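Local coordinates for protein C-1-tetrahydrofolate synthase, cytoplasmic, putative (Trypanosoma brucei, PDB 4CJX) that probably oxidises N5,N10-methylenetetrahydrofolate with NADP+ and hydrolyses the resulting methenyl form, working as a homodimer in one-carbon metabolism, at residues S60-G65 with I107-E112; V97-L102 with K130-S135; V120-P125 with D144-V149. All blocks are in the same frame, centred on the assembly; numbering follows the deposited sequence.

Contact 1 of 3, residues S60-G65 with I107-E112; sequences STIICG and IRLNEE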
ATOM      1  N   SER B  60      20.288 -15.790   6.029  1.00 24.25           N
ATOM      2  CA  SER B  60      21.367 -14.844   6.017  1.00 25.33           C
ATOM      3  C   SER B  60      20.961 -13.526   6.662  1.00 24.42           C
ATOM      4  O   SER B  60      19.958 -12.954   6.272  1.00 23.25           O
ATOM      5  CB  SER B  60      21.817 -14.574   4.590  1.00 26.45           C
ATOM      6  OG  SER B  60      22.907 -13.671   4.646  1.00 28.46           O
ATOM      7  N   THR B  61      21.759 -13.031   7.613  1.00 25.09           N
ATOM      8  CA  THR B  61      21.596 -11.662   8.135  1.00 25.01           C
ATOM      9  C   THR B  61      22.848 -10.801   7.936  1.00 25.92           C
ATOM     10  O   THR B  61      23.946 -11.188   8.328  1.00 27.71           O
ATOM     11  CB  THR B  61      21.281 -11.673   9.635  1.00 25.01           C
ATOM     12  OG1 THR B  61      22.303 -12.402  10.308  1.00 26.34           O
ATOM     13  CG2 THR B  61      19.924 -12.316   9.913  1.00 24.02           C
ATOM     14  N   ILE B  62      22.653  -9.630   7.343  1.00 25.36           N
ATOM     15  CA  ILE B  62      23.690  -8.656   7.101  1.00 26.05           C
ATOM     16  C   ILE B  62      23.457  -7.467   8.016  1.00 25.85           C
ATOM     17  O   ILE B  62      22.393  -6.874   8.010  1.00 24.79           O
ATOM     18  CB  ILE B  62      23.647  -8.159   5.646  1.00 26.40           C
ATOM     19  CG1 ILE B  62      23.872  -9.321   4.661  1.00 27.07           C
ATOM     20  CG2 ILE B  62      24.674  -7.059   5.429  1.00 27.47           C
ATOM     21  CD1 ILE B  62      23.647  -8.946   3.208  1.00 27.21           C
ATOM     22  N   ILE B  63      24.462  -7.128   8.810  1.00 27.20           N
ATOM     23  CA  ILE B  63      24.430  -5.928   9.617  1.00 27.67           C
ATOM     24  C   ILE B  63      25.572  -5.008   9.198  1.00 29.30           C
ATOM     25  O   ILE B  63      26.708  -5.450   9.021  1.00 30.31           O
ATOM     26  CB  ILE B  63      24.461  -6.265  11.124  1.00 28.16           C
ATOM     27  CG1 ILE B  63      24.390  -4.985  11.971  1.00 29.09           C
ATOM     28  CG2 ILE B  63      25.710  -7.048  11.499  1.00 29.52           C
ATOM     29  CD1 ILE B  63      24.193  -5.251  13.453  1.00 29.51           C
ATOM     30  N   CYS B  64      25.244  -3.737   8.987  1.00 29.61           N
ATOM     31  CA  CYS B  64      26.226  -2.707   8.699  1.00 31.71           C
ATOM     32  C   CYS B  64      26.350  -1.815   9.938  1.00 32.90           C
ATOM     33  O   CYS B  64      25.343  -1.360  10.480  1.00 31.85           O
ATOM     34  CB  CYS B  64      25.790  -1.856   7.504  1.00 31.78           C
ATOM     35  SG  CYS B  64      25.610  -2.734   5.933  1.00 31.80           S
ATOM     36  N   GLY B  65      27.583  -1.575  10.379  1.00 34.95           N
ATOM     37  CA  GLY B  65      27.854  -0.701  11.507  1.00 36.47           C
ATOM     38  C   GLY B  65      27.634  -1.400  12.829  1.00 36.34           C
ATOM     39  O   GLY B  65      27.512  -2.622  12.890  1.00 35.74           O
ATOM     40  N   ILE B 107      24.468 -10.210  -3.613  1.00 30.47           N
ATOM     41  CA  ILE B 107      24.509 -11.062  -4.810  1.00 31.31           C
ATOM     42  C   ILE B 107      25.133 -12.432  -4.534  1.00 31.80           C
ATOM     43  O   ILE B 107      24.609 -13.460  -4.980  1.00 31.64           O
ATOM     44  CB  ILE B 107      25.230 -10.336  -5.965  1.00 32.72           C
ATOM     45  CG1 ILE B 107      24.334  -9.194  -6.459  1.00 32.11           C
ATOM     46  CG2 ILE B 107      25.596 -11.302  -7.109  1.00 34.22           C
ATOM     47  CD1 ILE B 107      25.090  -8.128  -7.214  1.00 33.56           C
ATOM     48  N   ARG B 108      26.229 -12.437  -3.779  1.00 32.33           N
ATOM     49  CA  ARG B 108      26.842 -13.674  -3.318  1.00 33.18           C
ATOM     50  C   ARG B 108      25.808 -14.576  -2.639  1.00 32.02           C
ATOM     51  O   ARG B 108      25.693 -15.772  -2.958  1.00 32.71           O
ATOM     52  CB  ARG B 108      27.999 -13.369  -2.361  1.00 33.93           C
ATOM     53  N   LEU B 109      25.023 -13.997  -1.740  1.00 30.37           N
ATOM     54  CA  LEU B 109      23.995 -14.762  -1.032  1.00 29.46           C
ATOM     55  C   LEU B 109      22.845 -15.213  -1.950  1.00 29.10           C
ATOM     56  O   LEU B 109      22.254 -16.267  -1.715  1.00 28.97           O
ATOM     57  CB  LEU B 109      23.467 -13.971   0.165  1.00 28.32           C
ATOM     58  CG  LEU B 109      24.564 -13.707   1.207  1.00 28.90           C
ATOM     59  CD1 LEU B 109      24.143 -12.582   2.140  1.00 27.91           C
ATOM     60  CD2 LEU B 109      24.899 -14.982   1.954  1.00 29.59           C
ATOM     61  N   ASN B 110      22.549 -14.432  -2.990  1.00 29.07           N
ATOM     62  CA  ASN B 110      21.587 -14.841  -4.029  1.00 29.41           C
ATOM     63  C   ASN B 110      21.977 -16.171  -4.690  1.00 31.59           C
ATOM     64  O   ASN B 110      21.120 -16.984  -4.977  1.00 31.61           O
ATOM     65  CB  ASN B 110      21.437 -13.765  -5.118  1.00 29.22           C
ATOM     66  CG  ASN B 110      20.645 -12.551  -4.656  1.00 27.69           C
ATOM     67  OD1 ASN B 110      19.900 -12.592  -3.667  1.00 26.09           O
ATOM     68  ND2 ASN B 110      20.792 -11.461  -5.385  1.00 27.89           N
ATOM     69  N   GLU B 111      23.265 -16.409  -4.888  1.00 33.68           N
ATOM     70  CA  GLU B 111      23.703 -17.609  -5.611  1.00 36.36           C
ATOM     71  C   GLU B 111      24.086 -18.769  -4.728  1.00 36.84           C
ATOM     72  O   GLU B 111      24.461 -19.822  -5.222  1.00 38.11           O
ATOM     73  CB  GLU B 111      24.876 -17.268  -6.475  1.00 38.60           C
ATOM     74  CG  GLU B 111      24.542 -16.208  -7.497  1.00 39.36           C
ATOM     75  CD  GLU B 111      25.800 -15.538  -7.961  1.00 41.84           C
ATOM     76  OE1 GLU B 111      26.272 -14.684  -7.177  1.00 43.04           O
ATOM     77  OE2 GLU B 111      26.328 -15.903  -9.042  1.00 43.79           O
ATOM     78  N   GLU B 112      23.988 -18.577  -3.420  1.00 35.87           N
ATOM     79  CA  GLU B 112      24.252 -19.650  -2.488  1.00 36.75           C
ATOM     80  C   GLU B 112      22.958 -20.472  -2.342  1.00 36.08           C
ATOM     81  O   GLU B 112      21.990 -20.037  -1.711  1.00 34.42           O
ATOM     82  CB  GLU B 112      24.763 -19.065  -1.159  1.00 36.47           C
ATOM     83  CG  GLU B 112      24.839 -20.028   0.013  1.00 37.47           C
ATOM     84  CD  GLU B 112      25.567 -21.310  -0.329  1.00 40.20           C
ATOM     85  OE1 GLU B 112      26.817 -21.311  -0.304  1.00 42.09           O
ATOM     86  OE2 GLU B 112      24.879 -22.313  -0.616  1.00 41.03           O
TER
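Leu109, on the last turn of helix 99-110, leans across onto Ser60 and Ile62, two alternate residues of strand 58-64 whose CB atoms both point at the helix. Its CB heads for the strand but leaves the touching to the branch beyond it. With CG anti to the carbonyl carbon (chi1 -63°), the side chain is carried out over the strand, and CG itself comes within 3.8 Å of Ser60 OG. Both methyls rest on Ser60, and CD1 alone of the two reaches Ile62 as well. CD1 presses hardest, 3.0 Å from Ser60 OG, a short approach for a methyl and a hydroxyl oxygen, and it also lies 3.8 Å from Ile62 CD1. CD2 stays with the serine, 3.6 Å from OG, and also grazes Ser60 CB.

The Ile62 and Leu109 side chains slide past each other in opposite directions, so methyl meets methyl without the chains running end-on. Ser60 OG, although covered by the leucine branch, is satisfied: it is hydrogen-bonded to Phe89 O of the adjacent strand, which leaves the leucine a purely van der Waals neighbour. Strand 58-64 is the middle one of a three-stranded parallel sheet, between 87-93 and 117-120, and Leu109 also touches Ile118. Helix 99-110 thus covers one face of this sheet, while helix 68-83 receives Ile63 and Thr61 on the other.

Contact 2 of 3, residues V97-L102 with K130-S135; sequences VTQEAL and KVAALS. Unlike the reference sequence in segment 97-102: Ala101 (reference Thr).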
ATOM      1  N   VAL B  97      30.757   0.878   4.752  1.00 41.21           N
ATOM      2  CA  VAL B  97      30.671   0.028   3.574  1.00 40.54           C
ATOM      3  C   VAL B  97      30.253   0.807   2.309  1.00 40.58           C
ATOM      4  O   VAL B  97      29.399   1.693   2.350  1.00 39.66           O
ATOM      5  CB  VAL B  97      29.803  -1.229   3.831  1.00 38.67           C
ATOM      6  CG1 VAL B  97      28.333  -0.871   4.042  1.00 36.99           C
ATOM      7  CG2 VAL B  97      29.988  -2.241   2.702  1.00 38.53           C
ATOM      8  N   THR B  98      30.915   0.498   1.197  1.00 41.43           N
ATOM      9  CA  THR B  98      30.598   1.116  -0.085  1.00 41.88           C
ATOM     10  C   THR B  98      29.319   0.496  -0.639  1.00 40.08           C
ATOM     11  O   THR B  98      28.984  -0.644  -0.316  1.00 38.49           O
ATOM     12  CB  THR B  98      31.727   0.880  -1.098  1.00 43.56           C
ATOM     13  OG1 THR B  98      31.876  -0.528  -1.317  1.00 42.76           O
ATOM     14  CG2 THR B  98      33.041   1.460  -0.596  1.00 45.71           C
ATOM     15  N   GLN B  99      28.609   1.241  -1.476  1.00 40.48           N
ATOM     16  CA  GLN B  99      27.436   0.710  -2.129  1.00 39.80           C
ATOM     17  C   GLN B  99      27.799  -0.625  -2.780  1.00 40.06           C
ATOM     18  O   GLN B  99      27.091  -1.621  -2.592  1.00 38.08           O
ATOM     19  CB  GLN B  99      26.906   1.695  -3.179  1.00 41.14           C
ATOM     20  CG  GLN B  99      25.518   1.368  -3.728  1.00 39.99           C
ATOM     21  CD  GLN B  99      24.401   1.646  -2.732  1.00 38.92           C
ATOM     22  OE1 GLN B  99      24.483   2.582  -1.928  1.00 39.77           O
ATOM     23  NE2 GLN B  99      23.336   0.840  -2.789  1.00 37.45           N
ATOM     24  N   GLU B 100      28.924  -0.645  -3.505  1.00 42.53           N
ATOM     25  CA  GLU B 100      29.323  -1.816  -4.285  1.00 43.53           C
ATOM     26  C   GLU B 100      29.588  -3.037  -3.421  1.00 42.59           C
ATOM     27  O   GLU B 100      29.163  -4.138  -3.764  1.00 42.50           O
ATOM     28  CB  GLU B 100      30.579  -1.537  -5.117  1.00 46.94           C
ATOM     29  CG  GLU B 100      31.074  -2.773  -5.861  1.00 48.36           C
ATOM     30  CD  GLU B 100      32.428  -2.592  -6.481  1.00 52.00           C
ATOM     31  OE1 GLU B 100      33.249  -1.831  -5.922  1.00 54.97           O
ATOM     32  OE2 GLU B 100      32.684  -3.227  -7.525  1.00 53.66           O
ATOM     33  N   ALA B 101      30.321  -2.849  -2.328  1.00 42.44           N
ATOM     34  CA  ALA B 101      30.616  -3.953  -1.410  1.00 41.42           C
ATOM     35  C   ALA B 101      29.338  -4.551  -0.803  1.00 38.46           C
ATOM     36  O   ALA B 101      29.211  -5.771  -0.700  1.00 38.11           O
ATOM     37  CB  ALA B 101      31.573  -3.491  -0.319  1.00 42.58           C
ATOM     38  N   LEU B 102      28.381  -3.701  -0.438  1.00 36.50           N
ATOM     39  CA  LEU B 102      27.104  -4.176   0.107  1.00 33.74           C
ATOM     40  C   LEU B 102      26.305  -4.989  -0.921  1.00 32.54           C
ATOM     41  O   LEU B 102      25.805  -6.061  -0.624  1.00 30.82           O
ATOM     42  CB  LEU B 102      26.264  -2.996   0.624  1.00 32.86           C
ATOM     43  CG  LEU B 102      24.840  -3.302   1.114  1.00 30.90           C
ATOM     44  CD1 LEU B 102      24.835  -4.393   2.174  1.00 30.30           C
ATOM     45  CD2 LEU B 102      24.150  -2.057   1.663  1.00 30.62           C
ATOM     46  N   LYS B 130      19.476   3.026  -0.058  1.00 34.24           N
ATOM     47  CA  LYS B 130      18.774   1.872   0.507  1.00 32.51           C
ATOM     48  C   LYS B 130      17.963   1.101  -0.537  1.00 31.52           C
ATOM     49  O   LYS B 130      17.968  -0.137  -0.553  1.00 30.82           O
ATOM     50  CB  LYS B 130      17.870   2.328   1.655  1.00 33.02           C
ATOM     51  CG  LYS B 130      16.827   1.324   2.090  1.00 32.40           C
ATOM     52  CD  LYS B 130      15.818   1.987   2.986  1.00 33.19           C
ATOM     53  CE  LYS B 130      14.813   0.974   3.492  1.00 32.68           C
ATOM     54  NZ  LYS B 130      13.720   1.682   4.217  1.00 33.83           N
ATOM     55  N   VAL B 131      17.247   1.828  -1.393  1.00 31.56           N
ATOM     56  CA  VAL B 131      16.379   1.202  -2.382  1.00 30.52           C
ATOM     57  C   VAL B 131      17.213   0.394  -3.372  1.00 30.88           C
ATOM     58  O   VAL B 131      16.937  -0.782  -3.632  1.00 30.40           O
ATOM     59  CB  VAL B 131      15.526   2.263  -3.106  1.00 31.72           C
ATOM     60  CG1 VAL B 131      14.801   1.667  -4.312  1.00 31.65           C
ATOM     61  CG2 VAL B 131      14.527   2.864  -2.125  1.00 31.12           C
ATOM     62  N   ALA B 132      18.253   1.023  -3.899  1.00 31.68           N
ATOM     63  CA  ALA B 132      19.170   0.363  -4.813  1.00 32.21           C
ATOM     64  C   ALA B 132      19.659  -0.951  -4.215  1.00 30.96           C
ATOM     65  O   ALA B 132      19.453  -2.023  -4.794  1.00 31.10           O
ATOM     66  CB  ALA B 132      20.352   1.275  -5.118  1.00 33.68           C
ATOM     67  N   ALA B 133      20.263  -0.864  -3.039  1.00 30.00           N
ATOM     68  CA  ALA B 133      20.836  -2.026  -2.370  1.00 29.28           C
ATOM     69  C   ALA B 133      19.800  -3.129  -2.129  1.00 27.84           C
ATOM     70  O   ALA B 133      20.036  -4.291  -2.475  1.00 27.77           O
ATOM     71  CB  ALA B 133      21.503  -1.614  -1.055  1.00 29.28           C
ATOM     72  N   LEU B 134      18.647  -2.762  -1.567  1.00 26.57           N
ATOM     73  CA  LEU B 134      17.599  -3.750  -1.293  1.00 25.20           C
ATOM     74  C   LEU B 134      17.096  -4.419  -2.579  1.00 25.24           C
ATOM     75  O   LEU B 134      16.767  -5.606  -2.594  1.00 24.57           O
ATOM     76  CB  LEU B 134      16.433  -3.101  -0.527  1.00 24.57           C
ATOM     77  CG  LEU B 134      16.735  -2.675   0.921  1.00 24.25           C
ATOM     78  CD1 LEU B 134      15.557  -1.900   1.523  1.00 23.55           C
ATOM     79  CD2 LEU B 134      17.056  -3.877   1.790  1.00 23.59           C
ATOM     80  N   SER B 135      17.082  -3.662  -3.669  1.00 26.29           N
ATOM     81  CA  SER B 135      16.601  -4.167  -4.962  1.00 26.51           C
ATOM     82  C   SER B 135      17.465  -5.290  -5.554  1.00 27.20           C
ATOM     83  O   SER B 135      17.067  -5.924  -6.523  1.00 27.52           O
ATOM     84  CB  SER B 135      16.500  -3.021  -5.971  1.00 27.69           C
ATOM     85  OG  SER B 135      17.771  -2.689  -6.531  1.00 29.14           O
TER
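The backbones of Leu102 and Ala133 come closest where helix 99-110 begins alongside the short helix 130-134, with 7.1 Å between their CA atoms. The small side chain of Ala133 permits this approach, and its CB is the point on which two longer side chains converge. Leu102 supplies the apolar partner: with CG anti to the backbone N (chi1 175°), it extends CD2 to 3.8 Å from Ala133 CB.

The other is Gln99, one turn earlier. Its CB does not face the second helix, but the chain bends at its second torsion (chi2 73°) and swings the amide across. NE2 then sits 3.5 Å from Ala133 CB and 3.8 Å from Ala132 CB, resting on the two alanines by van der Waals contact. The polar ends of this amide are used elsewhere: OE1 accepts from Asp129 N, just before helix 130-134, and NE2 is hydrogen-bonded to Glu103 OE2, one turn further along its own helix. The amide is thereby fixed in rotation as well as position, and bridges the starts of both helices.

Thr98 is the N-cap of helix 99-110, its OG1 accepting from Ala101 N at 3.0 Å. On the side of helix 130-134, Asp129 OD1 accepts from Ala132 N. Val131 and Ala132 pack on Arg159 of the second subunit, whereas the CB of Leu134 points away from helix 99-110 and its side chain packs on Leu146, so the short helix lies between helix 99-110, the ligand-binding loops and the dimer partner.

Contact 3 of 3, residues V120-P125 with D144-V149; sequences VQLPLP and DCLLPV. With 9L9 ((2S)-2-[[4-[[2,4-bis(azanyl)-6-oxidanylidene-1H-pyrimidin-5-yl]carbamoylamino]phenyl]carbonylamino]pentanedioic acid), chain G.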
ATOM      1  N   VAL B 120      18.547  -7.824   5.404  1.00 20.83           N
ATOM      2  CA  VAL B 120      19.461  -6.685   5.479  1.00 21.44           C
ATOM      3  C   VAL B 120      18.948  -5.815   6.629  1.00 20.93           C
ATOM      4  O   VAL B 120      17.951  -5.124   6.482  1.00 20.50           O
ATOM      5  CB  VAL B 120      19.527  -5.891   4.142  1.00 21.67           C
ATOM      6  CG1 VAL B 120      20.369  -4.624   4.288  1.00 22.43           C
ATOM      7  CG2 VAL B 120      20.047  -6.772   3.004  1.00 22.08           C
ATOM      8  N   GLN B 121      19.618  -5.878   7.776  1.00 21.40           N
ATOM      9  CA  GLN B 121      19.148  -5.180   8.976  1.00 21.41           C
ATOM     10  C   GLN B 121      19.140  -3.652   8.783  1.00 22.07           C
ATOM     11  O   GLN B 121      20.118  -3.054   8.378  1.00 22.40           O
ATOM     12  CB  GLN B 121      19.971  -5.601  10.202  1.00 21.99           C
ATOM     13  CG  GLN B 121      19.404  -5.159  11.550  1.00 21.64           C
ATOM     14  CD  GLN B 121      18.138  -5.880  11.983  1.00 20.43           C
ATOM     15  OE1 GLN B 121      17.858  -7.011  11.571  1.00 19.89           O
ATOM     16  NE2 GLN B 121      17.378  -5.234  12.851  1.00 19.94           N
ATOM     17  N   LEU B 122      17.978  -3.055   9.019  1.00 22.24           N
ATOM     18  CA  LEU B 122      17.803  -1.619   8.919  1.00 23.46           C
ATOM     19  C   LEU B 122      17.833  -1.029  10.335  1.00 24.33           C
ATOM     20  O   LEU B 122      17.446  -1.705  11.301  1.00 24.03           O
ATOM     21  CB  LEU B 122      16.451  -1.300   8.243  1.00 22.90           C
ATOM     22  CG  LEU B 122      16.073  -2.022   6.943  1.00 22.39           C
ATOM     23  CD1 LEU B 122      14.678  -1.620   6.472  1.00 21.82           C
ATOM     24  CD2 LEU B 122      17.101  -1.733   5.871  1.00 23.45           C
ATOM     25  N   PRO B 123      18.206   0.249  10.467  1.00 25.82           N
ATOM     26  CA  PRO B 123      18.518   1.170   9.372  1.00 26.83           C
ATOM     27  C   PRO B 123      19.906   0.910   8.791  1.00 28.09           C
ATOM     28  O   PRO B 123      20.798   0.444   9.499  1.00 28.10           O
ATOM     29  CB  PRO B 123      18.453   2.554  10.043  1.00 27.86           C
ATOM     30  CG  PRO B 123      18.731   2.287  11.493  1.00 28.24           C
ATOM     31  CD  PRO B 123      18.125   0.943  11.774  1.00 26.43           C
ATOM     32  N   LEU B 124      20.053   1.169   7.498  1.00 28.76           N
ATOM     33  CA  LEU B 124      21.359   1.224   6.854  1.00 30.45           C
ATOM     34  C   LEU B 124      22.036   2.572   7.147  1.00 32.53           C
ATOM     35  O   LEU B 124      21.374   3.529   7.531  1.00 32.98           O
ATOM     36  CB  LEU B 124      21.209   1.007   5.353  1.00 30.55           C
ATOM     37  CG  LEU B 124      20.894  -0.441   4.956  1.00 29.74           C
ATOM     38  CD1 LEU B 124      20.467  -0.504   3.493  1.00 29.74           C
ATOM     39  CD2 LEU B 124      22.089  -1.364   5.222  1.00 30.10           C
ATOM     40  N   PRO B 125      23.365   2.641   6.988  1.00 34.41           N
ATOM     41  CA  PRO B 125      24.033   3.919   7.154  1.00 36.50           C
ATOM     42  C   PRO B 125      23.524   4.947   6.147  1.00 37.60           C
ATOM     43  O   PRO B 125      23.267   4.598   4.991  1.00 36.97           O
ATOM     44  CB  PRO B 125      25.505   3.593   6.904  1.00 37.70           C
ATOM     45  CG  PRO B 125      25.523   2.267   6.230  1.00 36.29           C
ATOM     46  CD  PRO B 125      24.320   1.550   6.738  1.00 34.56           C
ATOM     47  N   ASP B 144      12.203 -10.279   4.473  1.00 19.04           N
ATOM     48  CA  ASP B 144      11.542  -9.121   5.059  1.00 18.47           C
ATOM     49  C   ASP B 144      10.389  -8.579   4.244  1.00 18.80           C
ATOM     50  O   ASP B 144       9.686  -7.700   4.721  1.00 18.72           O
ATOM     51  CB  ASP B 144      12.514  -7.977   5.262  1.00 18.64           C
ATOM     52  CG  ASP B 144      13.433  -8.194   6.442  1.00 18.77           C
ATOM     53  OD1 ASP B 144      12.929  -8.417   7.580  1.00 18.36           O
ATOM     54  OD2 ASP B 144      14.656  -8.104   6.219  1.00 19.11           O
ATOM     55  N   CYS B 145      10.196  -9.069   3.021  1.00 19.43           N
ATOM     56  CA  CYS B 145       9.133  -8.557   2.144  1.00 20.08           C
ATOM     57  C   CYS B 145       9.327  -7.049   1.945  1.00 20.09           C
ATOM     58  O   CYS B 145       8.419  -6.241   2.124  1.00 19.99           O
ATOM     59  CB  CYS B 145       7.740  -8.889   2.704  1.00 20.05           C
ATOM     60  SG  CYS B 145       6.397  -8.535   1.548  1.00 21.96           S
ATOM     61  N   LEU B 146      10.546  -6.669   1.605  1.00 20.07           N
ATOM     62  CA  LEU B 146      10.880  -5.267   1.388  1.00 20.15           C
ATOM     63  C   LEU B 146      10.774  -4.872  -0.103  1.00 20.07           C
ATOM     64  O   LEU B 146      10.661  -3.683  -0.417  1.00 20.22           O
ATOM     65  CB  LEU B 146      12.292  -4.973   1.919  1.00 20.87           C
ATOM     66  CG  LEU B 146      12.341  -4.602   3.402  1.00 20.86           C
ATOM     67  CD1 LEU B 146      13.767  -4.712   3.907  1.00 21.62           C
ATOM     68  CD2 LEU B 146      11.778  -3.202   3.671  1.00 21.48           C
ATOM     69  N   LEU B 147      10.801  -5.862  -1.001  1.00 19.40           N
ATOM     70  CA  LEU B 147      10.819  -5.593  -2.423  1.00 19.81           C
ATOM     71  C   LEU B 147       9.412  -5.200  -2.885  1.00 19.62           C
ATOM     72  O   LEU B 147       8.436  -5.809  -2.460  1.00 18.58           O
ATOM     73  CB  LEU B 147      11.279  -6.828  -3.201  1.00 20.50           C
ATOM     74  CG  LEU B 147      12.763  -7.209  -3.186  1.00 20.87           C
ATOM     75  CD1 LEU B 147      13.020  -8.360  -4.144  1.00 21.88           C
ATOM     76  CD2 LEU B 147      13.619  -6.028  -3.589  1.00 21.72           C
ATOM     77  N   PRO B 148       9.313  -4.193  -3.781  1.00 20.23           N
ATOM     78  CA  PRO B 148       8.036  -3.842  -4.371  1.00 20.68           C
ATOM     79  C   PRO B 148       7.260  -5.051  -4.896  1.00 20.91           C
ATOM     80  O   PRO B 148       6.083  -5.174  -4.611  1.00 20.51           O
ATOM     81  CB  PRO B 148       8.432  -2.895  -5.495  1.00 21.90           C
ATOM     82  CG  PRO B 148       9.625  -2.199  -4.947  1.00 21.74           C
ATOM     83  CD  PRO B 148      10.377  -3.262  -4.205  1.00 20.83           C
ATOM     84  N   VAL B 149       7.905  -5.948  -5.639  1.00 21.46           N
ATOM     85  CA  VAL B 149       7.185  -7.111  -6.160  1.00 22.11           C
ATOM     86  C   VAL B 149       6.530  -7.921  -5.030  1.00 21.27           C
ATOM     87  O   VAL B 149       5.467  -8.489  -5.218  1.00 21.79           O
ATOM     88  CB  VAL B 149       8.063  -7.992  -7.083  1.00 23.04           C
ATOM     89  CG1 VAL B 149       9.108  -8.752  -6.284  1.00 22.26           C
ATOM     90  CG2 VAL B 149       7.206  -8.949  -7.906  1.00 24.12           C
TER
HETATM   91  N2A 9L9 G1298      15.638  -5.841   7.759  1.00 18.23           N
HETATM   92  N1  9L9 G1298      15.260  -4.578   9.787  1.00 19.32           N
HETATM   93  C2  9L9 G1298      14.939  -5.659   9.038  1.00 17.71           C
HETATM   94  N3  9L9 G1298      13.970  -6.582   9.424  1.00 17.13           N
HETATM   95  C4  9L9 G1298      13.392  -6.271  10.662  1.00 16.95           C
HETATM   96  O4A 9L9 G1298      12.539  -7.083  10.984  1.00 17.14           O
HETATM   97  N5A 9L9 G1298      13.202  -5.011  12.739  1.00 20.26           N
HETATM   98  C5  9L9 G1298      13.695  -5.154  11.454  1.00 19.28           C
HETATM   99  C6  9L9 G1298      14.668  -4.335  10.976  1.00 18.98           C
HETATM  100  N7  9L9 G1298      15.055  -3.145  11.734  1.00 20.03           N
HETATM  101  O8A 9L9 G1298      14.196  -6.872  13.606  1.00 19.83           O
HETATM  102  N9  9L9 G1298      12.988  -5.522  14.942  1.00 19.63           N
HETATM  103  C1B 9L9 G1298      13.085  -6.214  16.117  1.00 20.47           C
HETATM  104  C2B 9L9 G1298      12.647  -5.560  17.287  1.00 21.39           C
HETATM  105  C3B 9L9 G1298      12.720  -6.168  18.541  1.00 21.86           C
HETATM  106  C4B 9L9 G1298      13.238  -7.458  18.681  1.00 22.41           C
HETATM  107  C5B 9L9 G1298      13.629  -8.134  17.504  1.00 22.33           C
HETATM  108  C6B 9L9 G1298      13.567  -7.523  16.246  1.00 20.45           C
HETATM  109  C7B 9L9 G1298      13.246  -8.135  20.040  1.00 23.15           C
HETATM  110  O7B 9L9 G1298      13.150  -9.338  20.055  1.00 22.30           O
HETATM  111  CAW 9L9 G1298      13.534  -5.856  13.744  1.00 20.61           C
HETATM  112  N   9L9 G1298      13.263  -7.439  21.198  1.00 25.83           N
HETATM  113  CA  9L9 G1298      13.159  -8.022  22.530  1.00 26.56           C
HETATM  114  C   9L9 G1298      11.759  -7.768  23.041  1.00 27.59           C
HETATM  115  OXT 9L9 G1298      11.146  -6.813  22.541  1.00 28.07           O
HETATM  116  CB  9L9 G1298      14.067  -7.402  23.565  1.00 28.22           C
HETATM  117  CG  9L9 G1298      15.323  -6.826  22.942  1.00 30.63           C
HETATM  118  CD  9L9 G1298      16.328  -6.594  24.026  1.00 31.62           C
HETATM  119  OE1 9L9 G1298      16.657  -7.556  24.720  1.00 35.68           O
HETATM  120  OE2 9L9 G1298      16.786  -5.453  24.185  1.00 35.05           O
HETATM  121  O   9L9 G1298      11.255  -8.476  23.945  1.00 27.83           O
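Val120 and Asp144 meet beside the exocyclic amino group N2A of the inhibitor 9L9, which donates to both. Val120 O takes one bond from N2A at 2.7 Å; Asp144 OD2 takes another at 2.9 Å, nearly straight at 169°. The carboxylate grips in two-pronged fashion, since its OD1 also accepts from 9L9 N3 at 2.8 Å.

Gln121 comes next. Its chain, bent at the second torsion (chi2 71°), lays the amide roughly parallel over one face of the pyrimidine, with NE2 3.3 Å from 9L9 N7. Gln121 OE1 is held by Lys77 NZ, which also bonds the inhibitor.

Leu122 reads the remaining edge through its backbone: its N donates to 9L9 N1 at 3.2 Å (171°), and its O accepts from 9L9 N7 at 2.8 Å. Together with Val120 O, this complements the donor-acceptor-donor edge of the heterocycle and fixes its rotation. The Leu122 side chain reaches tip to tip toward Leu146, CD1 to CD1 at 4.1 Å, closing an apolar contact beside the ring. A cis peptide then precedes Pro123, and Leu124 and Pro125 pack on Cys64.

Segment 120-125 runs from the end of strand 117-120 into the loop before helix 130-134, and Val120 touches Leu134 of that helix. Across from it, Leu146 touches Ile195 of the NADP+ site, and helix 148-151 begins next, where Pro148 and Val149 meet Val149 of the second subunit.

Overall arrangement
The three contacts form one cluster on the same side of the chain's centre, with centres 11 to 12 Å apart. Contacts 1 and 2 use opposite ends of helix 99-110 and join where Cys64 meets Val97 and Leu102. Contact 3 opens only after contact 1 has closed, but its segments alternate along the chain with those of contact 2. Ile62 O, probably hydrogen-bonded to Gln121 N, joins strand 58-64 to segment 120-125, which holds the pocket residues Val120, Gln121 and Leu122, while Lys130 packs on Leu122. The helix-sheet core and the inhibitor pocket therefore meet at the strand 117-120 edge of the sheet, and contacts 2 and 3 both extend to the second subunit.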